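Local structure of heavy metal cation tricomponent efflux pump ZneA(CzcA-like) (Cupriavidus metallidurans, 4K0J) at residues H268-Q281 with E588-G600. The protein probably exports zinc ions in exchange for protons, as an inner-membrane pump of the resistance-nodulation-cell division family that belongs to a three-component efflux system. Numbering follows the deposited sequence.
Sequences HGILGMDRNPDTIQ and EHVVTQVGRNDEG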
ATOM      1  N   HIS C 268      38.284   4.746   8.179  1.00 62.33           N
ATOM      2  CA  HIS C 268      37.297   3.692   7.986  1.00 78.81           C
ATOM      3  C   HIS C 268      37.987   2.437   7.458  1.00 72.91           C
ATOM      4  O   HIS C 268      38.333   1.529   8.214  1.00 53.88           O
ATOM      5  CB  HIS C 268      36.238   4.152   6.977  1.00 86.67           C
ATOM      6  CG  HIS C 268      35.851   5.595   7.106  1.00 91.27           C
ATOM      7  ND1 HIS C 268      34.728   6.008   7.789  1.00 97.49           N
ATOM      8  CD2 HIS C 268      36.431   6.721   6.621  1.00 88.60           C
ATOM      9  CE1 HIS C 268      34.638   7.325   7.731  1.00 94.57           C
ATOM     10  NE2 HIS C 268      35.660   7.782   7.028  1.00 87.61           N
ATOM     11  N   GLY C 269      38.175   2.398   6.145  1.00 76.06           N
ATOM     12  CA  GLY C 269      39.000   1.388   5.517  1.00 65.57           C
ATOM     13  C   GLY C 269      39.900   2.051   4.495  1.00 45.52           C
ATOM     14  O   GLY C 269      39.920   3.277   4.373  1.00 42.66           O
ATOM     15  N   ILE C 270      40.657   1.242   3.769  1.00 31.54           N
ATOM     16  CA  ILE C 270      41.454   1.741   2.661  1.00 24.37           C
ATOM     17  C   ILE C 270      41.056   0.985   1.402  1.00 27.03           C
ATOM     18  O   ILE C 270      40.748  -0.210   1.447  1.00 35.84           O
ATOM     19  CB  ILE C 270      42.959   1.575   2.933  1.00 23.91           C
ATOM     20  CG1 ILE C 270      43.323   2.200   4.279  1.00 41.41           C
ATOM     21  CG2 ILE C 270      43.784   2.214   1.830  1.00 20.02           C
ATOM     22  CD1 ILE C 270      44.777   2.027   4.661  1.00 55.12           C
ATOM     23  N   LEU C 271      41.030   1.696   0.283  1.00 30.31           N
ATOM     24  CA  LEU C 271      40.732   1.082  -1.000  1.00 32.50           C
ATOM     25  C   LEU C 271      41.958   1.187  -1.876  1.00 37.00           C
ATOM     26  O   LEU C 271      42.588   2.239  -1.937  1.00 41.49           O
ATOM     27  CB  LEU C 271      39.565   1.792  -1.674  1.00 38.63           C
ATOM     28  CG  LEU C 271      39.325   1.378  -3.123  1.00 37.39           C
ATOM     29  CD1 LEU C 271      38.104   0.480  -3.215  1.00 45.57           C
ATOM     30  CD2 LEU C 271      39.181   2.599  -4.008  1.00 28.61           C
ATOM     31  N   GLY C 272      42.302   0.096  -2.548  1.00 42.86           N
ATOM     32  CA  GLY C 272      43.491   0.078  -3.379  1.00 46.25           C
ATOM     33  C   GLY C 272      43.210  -0.344  -4.805  1.00 46.18           C
ATOM     34  O   GLY C 272      42.210  -1.009  -5.078  1.00 47.66           O
ATOM     35  N   MET C 273      44.093   0.049  -5.719  1.00 43.56           N
ATOM     36  CA  MET C 273      43.983  -0.374  -7.110  1.00 49.48           C
ATOM     37  C   MET C 273      45.358  -0.626  -7.730  1.00 64.48           C
ATOM     38  O   MET C 273      46.346  -0.750  -7.010  1.00 77.51           O
ATOM     39  CB  MET C 273      43.209   0.654  -7.921  1.00 46.83           C
ATOM     40  CG  MET C 273      42.305   0.033  -8.960  1.00 44.75           C
ATOM     41  SD  MET C 273      41.437   1.257  -9.939  1.00 52.29           S
ATOM     42  CE  MET C 273      40.494   0.186 -11.022  1.00 45.20           C
ATOM     43  N   ASP C 274      45.405  -0.714  -9.058  1.00 63.86           N
ATOM     44  CA  ASP C 274      46.643  -0.961  -9.800  1.00 62.76           C
ATOM     45  C   ASP C 274      47.793  -0.109  -9.281  1.00 68.72           C
ATOM     46  O   ASP C 274      47.927   1.054  -9.662  1.00 81.52           O
ATOM     47  CB  ASP C 274      46.436  -0.661 -11.286  1.00 60.59           C
ATOM     48  CG  ASP C 274      45.022  -0.950 -11.750  1.00 59.09           C
ATOM     49  OD1 ASP C 274      44.450  -1.980 -11.331  1.00 56.64           O
ATOM     50  OD2 ASP C 274      44.478  -0.134 -12.524  1.00 52.61           O
ATOM     51  N   ARG C 275      48.598  -0.691  -8.396  1.00 64.24           N
ATOM     52  CA  ARG C 275      49.722   0.002  -7.751  1.00 75.41           C
ATOM     53  C   ARG C 275      49.322   1.159  -6.817  1.00 68.75           C
ATOM     54  O   ARG C 275      50.116   1.579  -5.976  1.00 68.14           O
ATOM     55  CB  ARG C 275      50.755   0.480  -8.782  1.00 86.76           C
ATOM     56  CG  ARG C 275      51.523  -0.631  -9.487  1.00 88.86           C
ATOM     57  CD  ARG C 275      52.537  -0.044 -10.462  1.00 93.64           C
ATOM     58  NE  ARG C 275      53.331  -1.069 -11.132  1.00 96.99           N
ATOM     59  CZ  ARG C 275      54.158  -0.827 -12.144  1.00101.49           C
ATOM     60  NH1 ARG C 275      54.295   0.407 -12.608  1.00104.92           N
ATOM     61  NH2 ARG C 275      54.845  -1.817 -12.698  1.00100.87           N
ATOM     62  N   ASN C 276      48.104   1.672  -6.969  1.00 61.83           N
ATOM     63  CA  ASN C 276      47.590   2.715  -6.084  1.00 55.20           C
ATOM     64  C   ASN C 276      47.047   2.113  -4.784  1.00 46.79           C
ATOM     65  O   ASN C 276      46.057   1.374  -4.799  1.00 45.38           O
ATOM     66  CB  ASN C 276      46.498   3.527  -6.792  1.00 47.93           C
ATOM     67  CG  ASN C 276      46.112   4.791  -6.035  1.00 40.15           C
ATOM     68  OD1 ASN C 276      46.355   4.922  -4.834  1.00 46.56           O
ATOM     69  ND2 ASN C 276      45.501   5.731  -6.742  1.00 33.49           N
ATOM     70  N   PRO C 277      47.696   2.434  -3.654  1.00 47.13           N
ATOM     71  CA  PRO C 277      47.298   1.889  -2.355  1.00 37.80           C
ATOM     72  C   PRO C 277      46.164   2.681  -1.718  1.00 42.70           C
ATOM     73  O   PRO C 277      45.387   2.115  -0.952  1.00 45.63           O
ATOM     74  CB  PRO C 277      48.570   2.041  -1.507  1.00 34.49           C
ATOM     75  CG  PRO C 277      49.653   2.490  -2.454  1.00 34.33           C
ATOM     76  CD  PRO C 277      48.943   3.199  -3.554  1.00 37.10           C
ATOM     77  N   ASP C 278      46.064   3.970  -2.031  1.00 41.41           N
ATOM     78  CA  ASP C 278      45.108   4.836  -1.348  1.00 42.99           C
ATOM     79  C   ASP C 278      44.311   5.743  -2.282  1.00 47.47           C
ATOM     80  O   ASP C 278      44.685   6.893  -2.500  1.00 61.29           O
ATOM     81  CB  ASP C 278      45.840   5.708  -0.326  1.00 46.63           C
ATOM     82  CG  ASP C 278      45.014   5.975   0.907  1.00 43.63           C
ATOM     83  OD1 ASP C 278      43.857   5.509   0.956  1.00 48.37           O
ATOM     84  OD2 ASP C 278      45.521   6.655   1.822  1.00 40.60           O
ATOM     85  N   THR C 279      43.206   5.239  -2.821  1.00 39.80           N
ATOM     86  CA  THR C 279      42.304   6.088  -3.594  1.00 36.12           C
ATOM     87  C   THR C 279      40.867   6.079  -3.041  1.00 31.64           C
ATOM     88  O   THR C 279      40.653   5.797  -1.862  1.00 24.80           O
ATOM     89  CB  THR C 279      42.354   5.767  -5.108  1.00 33.22           C
ATOM     90  OG1 THR C 279      41.461   6.637  -5.813  1.00 25.05           O
ATOM     91  CG2 THR C 279      41.986   4.314  -5.374  1.00 23.31           C
ATOM     92  N   ILE C 280      39.888   6.402  -3.881  1.00 31.81           N
ATOM     93  CA  ILE C 280      38.507   6.526  -3.416  1.00 33.12           C
ATOM     94  C   ILE C 280      37.488   6.099  -4.468  1.00 31.90           C
ATOM     95  O   ILE C 280      37.604   6.457  -5.634  1.00 39.03           O
ATOM     96  CB  ILE C 280      38.220   7.963  -2.955  1.00 42.48           C
ATOM     97  CG1 ILE C 280      36.746   8.139  -2.592  1.00 31.21           C
ATOM     98  CG2 ILE C 280      38.648   8.961  -4.025  1.00 51.78           C
ATOM     99  CD1 ILE C 280      36.458   9.445  -1.889  1.00 27.12           C
ATOM    100  N   GLN C 281      36.490   5.330  -4.054  1.00 22.11           N
ATOM    101  CA  GLN C 281      35.554   4.740  -5.001  1.00 32.74           C
ATOM    102  C   GLN C 281      34.092   4.913  -4.611  1.00 37.98           C
ATOM    103  O   GLN C 281      33.762   5.186  -3.452  1.00 39.98           O
ATOM    104  CB  GLN C 281      35.812   3.247  -5.127  1.00 27.34           C
ATOM    105  CG  GLN C 281      35.176   2.462  -4.007  1.00 29.45           C
ATOM    106  CD  GLN C 281      34.905   1.035  -4.388  1.00 34.89           C
ATOM    107  OE1 GLN C 281      35.469   0.520  -5.352  1.00 33.67           O
ATOM    108  NE2 GLN C 281      34.030   0.383  -3.635  1.00 43.63           N
ATOM    109  N   GLU C 588      42.467  -6.951 -16.096  1.00 75.03           N
ATOM    110  CA  GLU C 588      42.381  -5.550 -16.493  1.00 83.15           C
ATOM    111  C   GLU C 588      42.672  -4.619 -15.315  1.00 81.34           C
ATOM    112  O   GLU C 588      43.597  -3.806 -15.367  1.00 84.26           O
ATOM    113  CB  GLU C 588      40.992  -5.263 -17.073  1.00 90.00           C
ATOM    114  CG  GLU C 588      40.857  -3.929 -17.784  1.00 93.97           C
ATOM    115  CD  GLU C 588      39.544  -3.809 -18.535  1.00 94.74           C
ATOM    116  OE1 GLU C 588      38.860  -4.841 -18.706  1.00 88.38           O
ATOM    117  OE2 GLU C 588      39.197  -2.683 -18.953  1.00 99.45           O
ATOM    118  N   HIS C 589      41.877  -4.744 -14.258  1.00 71.41           N
ATOM    119  CA  HIS C 589      42.083  -3.977 -13.033  1.00 59.20           C
ATOM    120  C   HIS C 589      41.867  -4.858 -11.808  1.00 47.29           C
ATOM    121  O   HIS C 589      41.130  -5.841 -11.858  1.00 47.19           O
ATOM    122  CB  HIS C 589      41.119  -2.790 -12.963  1.00 63.66           C
ATOM    123  CG  HIS C 589      41.343  -1.756 -14.022  1.00 63.64           C
ATOM    124  ND1 HIS C 589      42.271  -0.746 -13.893  1.00 65.06           N
ATOM    125  CD2 HIS C 589      40.745  -1.567 -15.221  1.00 60.86           C
ATOM    126  CE1 HIS C 589      42.242   0.016 -14.972  1.00 61.51           C
ATOM    127  NE2 HIS C 589      41.326  -0.461 -15.794  1.00 62.56           N
ATOM    128  N   VAL C 590      42.516  -4.502 -10.707  1.00 38.16           N
ATOM    129  CA  VAL C 590      42.306  -5.191  -9.439  1.00 36.80           C
ATOM    130  C   VAL C 590      42.076  -4.162  -8.338  1.00 38.62           C
ATOM    131  O   VAL C 590      42.890  -3.257  -8.132  1.00 35.60           O
ATOM    132  CB  VAL C 590      43.500  -6.084  -9.060  1.00 38.90           C
ATOM    133  CG1 VAL C 590      43.185  -6.873  -7.803  1.00 34.91           C
ATOM    134  CG2 VAL C 590      43.844  -7.019 -10.203  1.00 49.68           C
ATOM    135  N   VAL C 591      40.954  -4.309  -7.640  1.00 32.30           N
ATOM    136  CA  VAL C 591      40.540  -3.362  -6.615  1.00 25.86           C
ATOM    137  C   VAL C 591      40.380  -4.063  -5.274  1.00 24.72           C
ATOM    138  O   VAL C 591      39.710  -5.086  -5.181  1.00 23.91           O
ATOM    139  CB  VAL C 591      39.196  -2.700  -6.984  1.00 28.46           C
ATOM    140  CG1 VAL C 591      38.572  -2.042  -5.768  1.00 33.72           C
ATOM    141  CG2 VAL C 591      39.376  -1.697  -8.107  1.00 24.43           C
ATOM    142  N   THR C 592      40.991  -3.513  -4.234  1.00 35.12           N
ATOM    143  CA  THR C 592      40.812  -4.046  -2.890  1.00 39.99           C
ATOM    144  C   THR C 592      39.999  -3.084  -2.039  1.00 35.61           C
ATOM    145  O   THR C 592      40.181  -1.864  -2.112  1.00 34.25           O
ATOM    146  CB  THR C 592      42.163  -4.305  -2.174  1.00 56.13           C
ATOM    147  OG1 THR C 592      42.816  -3.058  -1.895  1.00 54.62           O
ATOM    148  CG2 THR C 592      43.075  -5.181  -3.024  1.00 56.29           C
ATOM    149  N   GLN C 593      39.099  -3.643  -1.238  1.00 30.12           N
ATOM    150  CA  GLN C 593      38.377  -2.865  -0.244  1.00 33.05           C
ATOM    151  C   GLN C 593      38.694  -3.399   1.144  1.00 40.88           C
ATOM    152  O   GLN C 593      37.918  -4.169   1.714  1.00 44.02           O
ATOM    153  CB  GLN C 593      36.877  -2.958  -0.479  1.00 40.74           C
ATOM    154  CG  GLN C 593      36.455  -2.671  -1.894  1.00 49.65           C
ATOM    155  CD  GLN C 593      34.985  -2.926  -2.099  1.00 41.22           C
ATOM    156  OE1 GLN C 593      34.493  -2.924  -3.227  1.00 33.82           O
ATOM    157  NE2 GLN C 593      34.270  -3.160  -1.003  1.00 40.99           N
ATOM    158  N   VAL C 594      39.837  -3.007   1.693  1.00 40.53           N
ATOM    159  CA  VAL C 594      40.178  -3.471   3.030  1.00 43.13           C
ATOM    160  C   VAL C 594      39.472  -2.597   4.054  1.00 40.63           C
ATOM    161  O   VAL C 594      39.471  -1.376   3.937  1.00 51.36           O
ATOM    162  CB  VAL C 594      41.720  -3.536   3.276  1.00 30.42           C
ATOM    163  CG1 VAL C 594      42.474  -2.668   2.283  1.00 24.30           C
ATOM    164  CG2 VAL C 594      42.065  -3.146   4.708  1.00 32.39           C
ATOM    165  N   GLY C 595      38.836  -3.224   5.035  1.00 27.82           N
ATOM    166  CA  GLY C 595      38.193  -2.477   6.094  1.00 35.01           C
ATOM    167  C   GLY C 595      36.782  -2.028   5.769  1.00 41.45           C
ATOM    168  O   GLY C 595      36.081  -2.664   4.976  1.00 31.50           O
ATOM    169  N   ARG C 596      36.372  -0.923   6.387  1.00 57.61           N
ATOM    170  CA  ARG C 596      34.994  -0.441   6.302  1.00 75.56           C
ATOM    171  C   ARG C 596      34.876   0.866   5.518  1.00 84.75           C
ATOM    172  O   ARG C 596      35.869   1.541   5.260  1.00 86.94           O
ATOM    173  CB  ARG C 596      34.413  -0.251   7.707  1.00 77.95           C
ATOM    174  CG  ARG C 596      35.047   0.899   8.478  1.00 76.95           C
ATOM    175  CD  ARG C 596      34.539   0.978   9.910  1.00 68.60           C
ATOM    176  NE  ARG C 596      34.913  -0.196  10.692  1.00 56.30           N
ATOM    177  CZ  ARG C 596      34.599  -0.370  11.970  1.00 56.87           C
ATOM    178  NH1 ARG C 596      33.905   0.558  12.615  1.00 63.81           N
ATOM    179  NH2 ARG C 596      34.977  -1.470  12.605  1.00 57.00           N
ATOM    180  N   ASN C 597      33.647   1.217   5.155  1.00 85.90           N
ATOM    181  CA  ASN C 597      33.379   2.418   4.367  1.00 83.63           C
ATOM    182  C   ASN C 597      32.768   3.570   5.171  1.00 70.29           C
ATOM    183  O   ASN C 597      33.239   3.904   6.256  1.00 77.69           O
ATOM    184  CB  ASN C 597      32.482   2.071   3.177  1.00 94.43           C
ATOM    185  CG  ASN C 597      31.610   0.857   3.441  1.00101.70           C
ATOM    186  OD1 ASN C 597      32.013  -0.062   4.155  1.00103.95           O
ATOM    187  ND2 ASN C 597      30.411   0.846   2.864  1.00101.90           N
ATOM    188  N   ASP C 598      31.717   4.176   4.634  1.00 55.09           N
ATOM    189  CA  ASP C 598      31.108   5.332   5.284  1.00 68.10           C
ATOM    190  C   ASP C 598      29.771   5.010   5.945  1.00 70.89           C
ATOM    191  O   ASP C 598      29.532   5.387   7.096  1.00 59.22           O
ATOM    192  CB  ASP C 598      30.941   6.485   4.286  1.00 73.50           C
ATOM    193  CG  ASP C 598      32.276   7.056   3.821  1.00 63.95           C
ATOM    194  OD1 ASP C 598      32.317   8.252   3.457  1.00 52.69           O
ATOM    195  OD2 ASP C 598      33.281   6.313   3.823  1.00 59.19           O
ATOM    196  N   GLU C 599      28.913   4.303   5.213  1.00 87.25           N
ATOM    197  CA  GLU C 599      27.553   4.006   5.660  1.00 99.81           C
ATOM    198  C   GLU C 599      27.504   3.110   6.898  1.00101.25           C
ATOM    199  O   GLU C 599      27.083   3.538   7.974  1.00103.91           O
ATOM    200  CB  GLU C 599      26.742   3.369   4.528  1.00105.17           C
ATOM    201  CG  GLU C 599      26.549   4.263   3.310  1.00110.52           C
ATOM    202  CD  GLU C 599      27.766   4.294   2.408  1.00113.91           C
ATOM    203  OE1 GLU C 599      28.624   3.395   2.536  1.00114.97           O
ATOM    204  OE2 GLU C 599      27.866   5.218   1.576  1.00114.06           O
ATOM    205  N   GLY C 600      27.929   1.862   6.739  1.00 94.21           N
ATOM    206  CA  GLY C 600      27.912   0.917   7.839  1.00 85.49           C
ATOM    207  C   GLY C 600      27.049  -0.284   7.518  1.00 84.36           C
ATOM    208  O   GLY C 600      26.509  -0.926   8.415  1.00 79.34           O
TER
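Gly272 and Thr592 face each other as a hydrogen-bonded pair where strand 269-272 runs antiparallel to strand 589-595. Strand 269-272 is an edge strand. It extends the sheet of 554-560, 608-615 and 645-649, and so joins two distant parts of the RND pump chain. Gly272 N donates to Thr592 O and Thr592 N to Gly272 O, each hydrogen bond 2.9 Å long. Ile270 N donates to Val594 O, and the return bond is weak. Beyond the strand, Asp274 takes over the pairing with its carboxylate. Asp274 OD1 accepts Val590 N nearly straight, at 167°. Asp274 OD2 turns its syn lone pair to His589 ND1, 2.7 Å away and close to the ring plane. In this His-carboxylate hydrogen bond the carboxylate and the ring are nearly coplanar, 28° apart.

Met273 lies next to this pair. Its chain is extended beyond CG, which carries CE to His589 CB, while Met273 CG packs 3.5 Å from Val591 CG2. On the face of Leu271 and Gln593, Leu271 CG stands anti to the backbone N (chi1 170°), and Leu271 CD1 touches Val591 CG1 at 3.6 Å.

Further out, Tyr320 packs on Met273 and Val591, and its hydroxyl is hydrogen-bonded to Gln281 OE1. Phe176 of strand 170-177 covers Leu271 and Gln593. Gln281 NE2 makes a weak 3.4 Å hydrogen bond to Gln593 OE1, the two side chains crossing at about a right angle.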